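Local structure of amino acid ABC transporter, periplasmic amino acid-binding protein (Brucella ovis, 4Z9N) at residues 242-247 against 289-294; 49-54 against 283-288. The protein probably captures amino acids or small peptides in the periplasm for an ABC transporter, and is seen here with glutathione bound. All blocks are in the same frame, centred on the assembly; numbering follows the deposited sequence.

Contact 1. Residues 242-247 against 289-294; sequences GITQAN and VGNYGE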
ATOM      1  N   GLY D 242     -11.085  -0.947  17.196  1.00 19.89           N
ATOM      2  CA  GLY D 242     -12.448  -0.861  17.702  1.00 19.82           C
ATOM      3  C   GLY D 242     -12.856   0.527  18.177  1.00 22.24           C
ATOM      4  O   GLY D 242     -13.719   0.666  19.060  1.00 24.18           O
ATOM      5  N   ILE D 243     -12.234   1.550  17.588  1.00 20.49           N
ATOM      6  CA  ILE D 243     -12.541   2.938  17.904  1.00 20.82           C
ATOM      7  C   ILE D 243     -13.547   3.455  16.896  1.00 21.25           C
ATOM      8  O   ILE D 243     -13.295   3.438  15.682  1.00 23.04           O
ATOM      9  CB  ILE D 243     -11.279   3.822  17.914  1.00 20.95           C
ATOM     10  CG1 ILE D 243     -10.262   3.275  18.904  1.00 20.36           C
ATOM     11  CG2 ILE D 243     -11.647   5.267  18.308  1.00 21.99           C
ATOM     12  CD1 ILE D 243      -8.870   3.797  18.668  1.00 21.69           C
ATOM     13  N   THR D 244     -14.680   3.916  17.406  1.00 23.91           N
ATOM     14  CA  THR D 244     -15.800   4.321  16.569  1.00 26.26           C
ATOM     15  C   THR D 244     -16.191   5.765  16.854  1.00 27.37           C
ATOM     16  O   THR D 244     -15.745   6.361  17.838  1.00 25.84           O
ATOM     17  CB  THR D 244     -17.024   3.411  16.800  1.00 22.97           C
ATOM     18  OG1 THR D 244     -17.494   3.576  18.143  1.00 24.91           O
ATOM     19  CG2 THR D 244     -16.654   1.949  16.582  1.00 25.91           C
ATOM     20  N   GLN D 245     -17.038   6.320  15.998  1.00 26.22           N
ATOM     21  CA  GLN D 245     -17.554   7.670  16.203  1.00 24.70           C
ATOM     22  C   GLN D 245     -18.211   7.795  17.574  1.00 26.91           C
ATOM     23  O   GLN D 245     -18.059   8.809  18.261  1.00 28.16           O
ATOM     24  CB  GLN D 245     -18.553   8.022  15.104  1.00 29.12           C
ATOM     25  CG  GLN D 245     -19.036   9.464  15.110  1.00 32.15           C
ATOM     26  CD  GLN D 245     -19.905   9.775  13.904  1.00 33.38           C
ATOM     27  OE1 GLN D 245     -20.783   8.988  13.543  1.00 34.44           O
ATOM     28  NE2 GLN D 245     -19.660  10.919  13.267  1.00 29.09           N
ATOM     29  N   ALA D 246     -18.928   6.750  17.972  1.00 27.59           N
ATOM     30  CA  ALA D 246     -19.695   6.782  19.214  1.00 29.98           C
ATOM     31  C   ALA D 246     -18.827   6.629  20.458  1.00 32.70           C
ATOM     32  O   ALA D 246     -19.171   7.150  21.524  1.00 32.66           O
ATOM     33  CB  ALA D 246     -20.766   5.702  19.189  1.00 33.56           C
ATOM     34  N   ASN D 247     -17.702   5.925  20.348  1.00 31.58           N
ATOM     35  CA  ASN D 247     -16.953   5.625  21.569  1.00 29.53           C
ATOM     36  C   ASN D 247     -15.599   6.316  21.673  1.00 28.71           C
ATOM     37  O   ASN D 247     -14.908   6.154  22.672  1.00 29.50           O
ATOM     38  CB  ASN D 247     -16.775   4.107  21.733  1.00 28.96           C
ATOM     39  CG  ASN D 247     -15.759   3.490  20.761  1.00 26.47           C
ATOM     40  OD1 ASN D 247     -14.973   4.179  20.101  1.00 25.15           O
ATOM     41  ND2 ASN D 247     -15.772   2.158  20.691  1.00 26.05           N
ATOM     42  N   VAL D 289     -16.343  11.557  11.065  1.00 23.43           N
ATOM     43  CA  VAL D 289     -16.835  10.620  10.050  1.00 22.95           C
ATOM     44  C   VAL D 289     -16.860   9.159  10.526  1.00 22.02           C
ATOM     45  O   VAL D 289     -17.351   8.289   9.809  1.00 22.70           O
ATOM     46  CB  VAL D 289     -15.993  10.728   8.754  1.00 20.30           C
ATOM     47  CG1 VAL D 289     -16.159  12.124   8.097  1.00 21.06           C
ATOM     48  CG2 VAL D 289     -14.530  10.421   9.042  1.00 19.12           C
ATOM     49  N   GLY D 290     -16.348   8.889  11.722  1.00 21.12           N
ATOM     50  CA  GLY D 290     -16.233   7.521  12.206  1.00 22.60           C
ATOM     51  C   GLY D 290     -15.036   6.810  11.589  1.00 21.32           C
ATOM     52  O   GLY D 290     -14.261   7.429  10.859  1.00 18.31           O
ATOM     53  N   ASN D 291     -14.872   5.513  11.863  1.00 18.67           N
ATOM     54  CA  ASN D 291     -13.702   4.804  11.322  1.00 20.11           C
ATOM     55  C   ASN D 291     -13.961   4.272   9.903  1.00 18.32           C
ATOM     56  O   ASN D 291     -15.054   4.448   9.350  1.00 18.15           O
ATOM     57  CB  ASN D 291     -13.250   3.661  12.265  1.00 18.00           C
ATOM     58  CG  ASN D 291     -14.249   2.497  12.350  1.00 17.87           C
ATOM     59  OD1 ASN D 291     -14.790   2.026  11.346  1.00 17.78           O
ATOM     60  ND2 ASN D 291     -14.456   2.000  13.568  1.00 18.78           N
ATOM     61  N   TYR D 292     -12.960   3.612   9.327  1.00 16.59           N
ATOM     62  CA  TYR D 292     -13.063   3.109   7.954  1.00 16.16           C
ATOM     63  C   TYR D 292     -14.299   2.223   7.749  1.00 15.44           C
ATOM     64  O   TYR D 292     -15.000   2.344   6.752  1.00 16.45           O
ATOM     65  CB  TYR D 292     -11.813   2.313   7.573  1.00 15.80           C
ATOM     66  CG  TYR D 292     -11.858   1.804   6.154  1.00 16.51           C
ATOM     67  CD1 TYR D 292     -11.422   2.599   5.097  1.00 16.47           C
ATOM     68  CD2 TYR D 292     -12.332   0.533   5.862  1.00 18.42           C
ATOM     69  CE1 TYR D 292     -11.456   2.139   3.790  1.00 14.12           C
ATOM     70  CE2 TYR D 292     -12.382   0.068   4.548  1.00 12.92           C
ATOM     71  CZ  TYR D 292     -11.939   0.873   3.525  1.00 14.12           C
ATOM     72  OH  TYR D 292     -11.985   0.390   2.231  1.00 14.17           O
ATOM     73  N   GLY D 293     -14.541   1.316   8.695  1.00 15.95           N
ATOM     74  CA  GLY D 293     -15.650   0.385   8.567  1.00 16.69           C
ATOM     75  C   GLY D 293     -16.980   1.100   8.615  1.00 17.83           C
ATOM     76  O   GLY D 293     -17.940   0.721   7.935  1.00 22.00           O
ATOM     77  N   GLU D 294     -17.043   2.141   9.442  1.00 18.41           N
ATOM     78  CA  GLU D 294     -18.258   2.924   9.544  1.00 20.95           C
ATOM     79  C   GLU D 294     -18.540   3.687   8.250  1.00 22.45           C
ATOM     80  O   GLU D 294     -19.698   3.784   7.836  1.00 21.73           O
ATOM     81  CB  GLU D 294     -18.178   3.878  10.727  1.00 20.45           C
ATOM     82  CG  GLU D 294     -18.054   3.169  12.076  1.00 24.46           C
ATOM     83  CD  GLU D 294     -18.181   4.137  13.220  1.00 26.11           C
ATOM     84  OE1 GLU D 294     -19.329   4.355  13.696  1.00 29.37           O
ATOM     85  OE2 GLU D 294     -17.145   4.691  13.639  1.00 22.12           O
TER
HETATM   86  O   HOH W   1     -20.774   6.487  12.541  1.00 34.14           O
HETATM   87  O   HOH W   2     -20.352   4.975  16.081  1.00 24.65           O
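Glu294 meets the turn at Thr244 and Gln245 with its carboxylate. Its CG lies beside the backbone N and anti to the carbonyl carbon (chi1 -63°), and from CB through CG the chain runs extended, which carries the acid from the first turn of helix 292-299 to the loop. Glu294 CD comes within 3.8 Å of Thr244 CB, the two side chains crossing at about a right angle. Glu294 OE2 accepts on its syn lone pair from Gln245 N (2.9 Å). Asn291 N reaches the same oxygen, Glu294 OE2, at 3.0 Å, on the anti side and 30° out of the carboxylate plane, so two backbone donors fix the rotation of the group. OE1 takes two waters, one shared with Gln245 OE1 and the other with Ala246 N.

The reciprocal bond, Glu294 N to Asn291 OD1 (3.0 Å), makes this a capping box: Asn291 is the N-cap of helix 292-299, and its partner three residues on spends the same carboxylate oxygen on the neighbouring loop. That loop follows helix 222-240, which ends in a Schellman motif with Gly242 as C-prime residue. The other half of the Asn291 amide also crosses the contact. Asn291 ND2 gives an almost straight bond to Ile243 O (2.8 Å, 169°); the acceptor lies in the plane of the Asn291 amide, while ND2 stands above the plane of the Ile243 carbonyl. Thr244 CG2 lies alongside, 3.7 Å from Asn291 ND2.

Beside the carboxylate, the backbones come close enough for Gln245 CB to rest 3.7 Å from Gly290 CA, where glycine presents no side chain and takes the positive phi that ends the preceding helix. Gln245 NE2 turns to Lys287 O in that helix.

Contact 2. Residues 49-54 against 283-288; sequences CRAVAS and VKIIKG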
ATOM      1  N   CYS D  49     -13.157  12.802   2.026  1.00 18.45           N
ATOM      2  CA  CYS D  49     -12.895  14.245   1.974  1.00 19.11           C
ATOM      3  C   CYS D  49     -13.177  14.902   3.307  1.00 19.96           C
ATOM      4  O   CYS D  49     -12.394  15.722   3.797  1.00 20.47           O
ATOM      5  CB  CYS D  49     -13.750  14.925   0.916  1.00 19.64           C
ATOM      6  SG  CYS D  49     -13.440  14.382  -0.754  1.00 20.79           S
ATOM      7  N   ARG D  50     -14.319  14.550   3.881  1.00 20.49           N
ATOM      8  CA  ARG D  50     -14.700  15.112   5.164  1.00 21.49           C
ATOM      9  C   ARG D  50     -13.744  14.655   6.262  1.00 21.19           C
ATOM     10  O   ARG D  50     -13.560  15.358   7.258  1.00 21.95           O
ATOM     11  CB  ARG D  50     -16.137  14.732   5.526  1.00 22.31           C
ATOM     12  CG  ARG D  50     -17.189  15.202   4.515  1.00 22.91           C
ATOM     13  CD  ARG D  50     -18.575  15.239   5.165  1.00 24.30           C
ATOM     14  NE  ARG D  50     -19.614  15.548   4.191  1.00 24.99           N
ATOM     15  CZ  ARG D  50     -19.933  16.780   3.802  1.00 31.15           C
ATOM     16  NH1 ARG D  50     -19.301  17.833   4.301  1.00 26.21           N
ATOM     17  NH2 ARG D  50     -20.887  16.958   2.899  1.00 32.46           N
ATOM     18  N   ALA D  51     -13.152  13.477   6.092  1.00 20.22           N
ATOM     19  CA  ALA D  51     -12.179  12.987   7.074  1.00 20.69           C
ATOM     20  C   ALA D  51     -10.934  13.881   7.098  1.00 20.04           C
ATOM     21  O   ALA D  51     -10.401  14.200   8.168  1.00 20.57           O
ATOM     22  CB  ALA D  51     -11.784  11.514   6.782  1.00 19.07           C
ATOM     23  N   VAL D  52     -10.477  14.287   5.922  1.00 19.61           N
ATOM     24  CA  VAL D  52      -9.332  15.178   5.829  1.00 19.80           C
ATOM     25  C   VAL D  52      -9.690  16.537   6.416  1.00 28.06           C
ATOM     26  O   VAL D  52      -8.906  17.122   7.160  1.00 21.40           O
ATOM     27  CB  VAL D  52      -8.850  15.297   4.382  1.00 20.63           C
ATOM     28  CG1 VAL D  52      -7.728  16.309   4.263  1.00 20.24           C
ATOM     29  CG2 VAL D  52      -8.390  13.926   3.889  1.00 19.98           C
ATOM     30  N   ALA D  53     -10.885  17.027   6.100  1.00 21.36           N
ATOM     31  CA  ALA D  53     -11.332  18.284   6.672  1.00 22.54           C
ATOM     32  C   ALA D  53     -11.406  18.198   8.198  1.00 25.10           C
ATOM     33  O   ALA D  53     -11.086  19.171   8.897  1.00 24.23           O
ATOM     34  CB  ALA D  53     -12.681  18.684   6.087  1.00 23.09           C
ATOM     35  N   SER D  54     -11.821  17.047   8.720  1.00 22.89           N
ATOM     36  CA  SER D  54     -11.911  16.901  10.177  1.00 24.45           C
ATOM     37  C   SER D  54     -10.525  16.877  10.808  1.00 23.52           C
ATOM     38  O   SER D  54     -10.292  17.496  11.837  1.00 24.46           O
ATOM     39  CB  SER D  54     -12.685  15.639  10.566  1.00 23.53           C
ATOM     40  OG  SER D  54     -13.925  15.552   9.890  1.00 28.52           O
ATOM     41  N   VAL D 283      -8.832  11.831  16.944  1.00 23.77           N
ATOM     42  CA  VAL D 283     -10.125  12.021  17.608  1.00 22.14           C
ATOM     43  C   VAL D 283     -11.009  12.909  16.727  1.00 23.25           C
ATOM     44  O   VAL D 283     -12.197  12.635  16.554  1.00 24.28           O
ATOM     45  CB  VAL D 283      -9.980  12.621  19.027  1.00 26.80           C
ATOM     46  CG1 VAL D 283     -11.352  12.712  19.708  1.00 25.05           C
ATOM     47  CG2 VAL D 283      -9.021  11.791  19.872  1.00 24.38           C
ATOM     48  N   LYS D 284     -10.418  13.949  16.142  1.00 23.68           N
ATOM     49  CA  LYS D 284     -11.170  14.815  15.237  1.00 24.31           C
ATOM     50  C   LYS D 284     -11.705  14.053  14.029  1.00 22.94           C
ATOM     51  O   LYS D 284     -12.864  14.256  13.648  1.00 22.91           O
ATOM     52  CB  LYS D 284     -10.322  15.994  14.753  1.00 23.34           C
ATOM     53  CG  LYS D 284      -9.836  16.928  15.840  1.00 32.77           C
ATOM     54  CD  LYS D 284      -9.053  18.086  15.217  1.00 34.80           C
ATOM     55  CE  LYS D 284      -8.555  19.077  16.261  1.00 40.79           C
ATOM     56  NZ  LYS D 284      -9.550  19.311  17.339  1.00 42.88           N
ATOM     57  N   ILE D 285     -10.871  13.189  13.434  1.00 20.68           N
ATOM     58  CA  ILE D 285     -11.302  12.389  12.295  1.00 19.77           C
ATOM     59  C   ILE D 285     -12.480  11.491  12.685  1.00 20.15           C
ATOM     60  O   ILE D 285     -13.527  11.504  12.034  1.00 20.52           O
ATOM     61  CB  ILE D 285     -10.148  11.527  11.696  1.00 18.23           C
ATOM     62  CG1 ILE D 285      -9.009  12.402  11.146  1.00 17.98           C
ATOM     63  CG2 ILE D 285     -10.697  10.636  10.627  1.00 17.49           C
ATOM     64  CD1 ILE D 285      -7.744  11.617  10.735  1.00 18.57           C
ATOM     65  N   ILE D 286     -12.307  10.692  13.731  1.00 20.16           N
ATOM     66  CA  ILE D 286     -13.317   9.706  14.083  1.00 26.73           C
ATOM     67  C   ILE D 286     -14.631  10.372  14.543  1.00 27.10           C
ATOM     68  O   ILE D 286     -15.729   9.897  14.229  1.00 24.14           O
ATOM     69  CB  ILE D 286     -12.769   8.744  15.155  1.00 24.86           C
ATOM     70  CG1 ILE D 286     -11.502   8.060  14.641  1.00 22.22           C
ATOM     71  CG2 ILE D 286     -13.791   7.686  15.488  1.00 22.74           C
ATOM     72  CD1 ILE D 286     -11.706   7.257  13.342  1.00 19.68           C
ATOM     73  N   LYS D 287     -14.527  11.477  15.269  1.00 23.29           N
ATOM     74  CA  LYS D 287     -15.719  12.242  15.619  1.00 25.03           C
ATOM     75  C   LYS D 287     -16.444  12.749  14.375  1.00 25.14           C
ATOM     76  O   LYS D 287     -17.680  12.764  14.324  1.00 26.27           O
ATOM     77  CB  LYS D 287     -15.352  13.417  16.525  1.00 30.53           C
ATOM     78  CG  LYS D 287     -14.930  12.989  17.920  1.00 32.59           C
ATOM     79  CD  LYS D 287     -15.374  13.971  18.965  1.00 36.21           C
ATOM     80  CE  LYS D 287     -14.975  13.481  20.355  1.00 42.17           C
ATOM     81  NZ  LYS D 287     -14.794  14.598  21.332  1.00 43.04           N
ATOM     82  N   GLY D 288     -15.668  13.149  13.372  1.00 24.31           N
ATOM     83  CA  GLY D 288     -16.229  13.725  12.163  1.00 24.27           C
ATOM     84  C   GLY D 288     -16.929  12.740  11.244  1.00 23.64           C
ATOM     85  O   GLY D 288     -17.991  13.046  10.698  1.00 24.53           O
TER
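Ser54 and Lys284 meet through carbon atoms set against backbone oxygens. Lys284 CB sits 3.3 Å from Ser54 O, and Lys284 CD also passes Ser54 O at 3.6 Å before the chain bends at its last torsion and leads the amine away. In return Ser54 CB lies 3.4 Å from Lys284 O, and Ile285 CG1 rests against Ala51 O. The hydroxyl is spent within its own helix: with chi1 at -50°, Ser54 OG turns back to donate to Arg50 O (2.7 Å), which Ser54 N reaches from the opposite face of the carbonyl plane.

With no side chain in the way, Gly288 brings its CA to 3.7 Å from Ser54 OG. The apolar pair is Ala51 CB and Ile285 CG2, 4.1 Å apart; Leu235 of helix 222-240 touches the same isoleucine.

The axes of segments 49-54 and 283-288 approach to 8.1 Å at 139°, consistent with the small residues Ala51, Ser54 and Gly288 at the interface. Helix 44-57 lies against the parallel sheet through Cys49, on strands 21-25 and 63-67, while Ala51 and Ser54 take helix 281-289, an alpha/beta layering as in the lobes of periplasmic binding proteins.

How the contacts relate
Contacts 1 and 2 have centres about 11 Å apart, on the same side of the chain's centre. Their segments alternate along the sequence, in the order 49-54, 242-247, 283-288, 289-294, and the last two are consecutive: helix 281-289 supplies contact 2, then the chain turns into helix 292-299 for contact 1. The two contacts also touch directly, with Val289 CG1 3.7 Å from Arg50 CB and Thr244 O packed on Ile286 CG2. Helix 222-240 borders both, through Ala238 and Leu235. Together they join two successive helices to helix 44-57 and loop 242-247, parts of the solute-binding fold far apart in the sequence but adjacent in space.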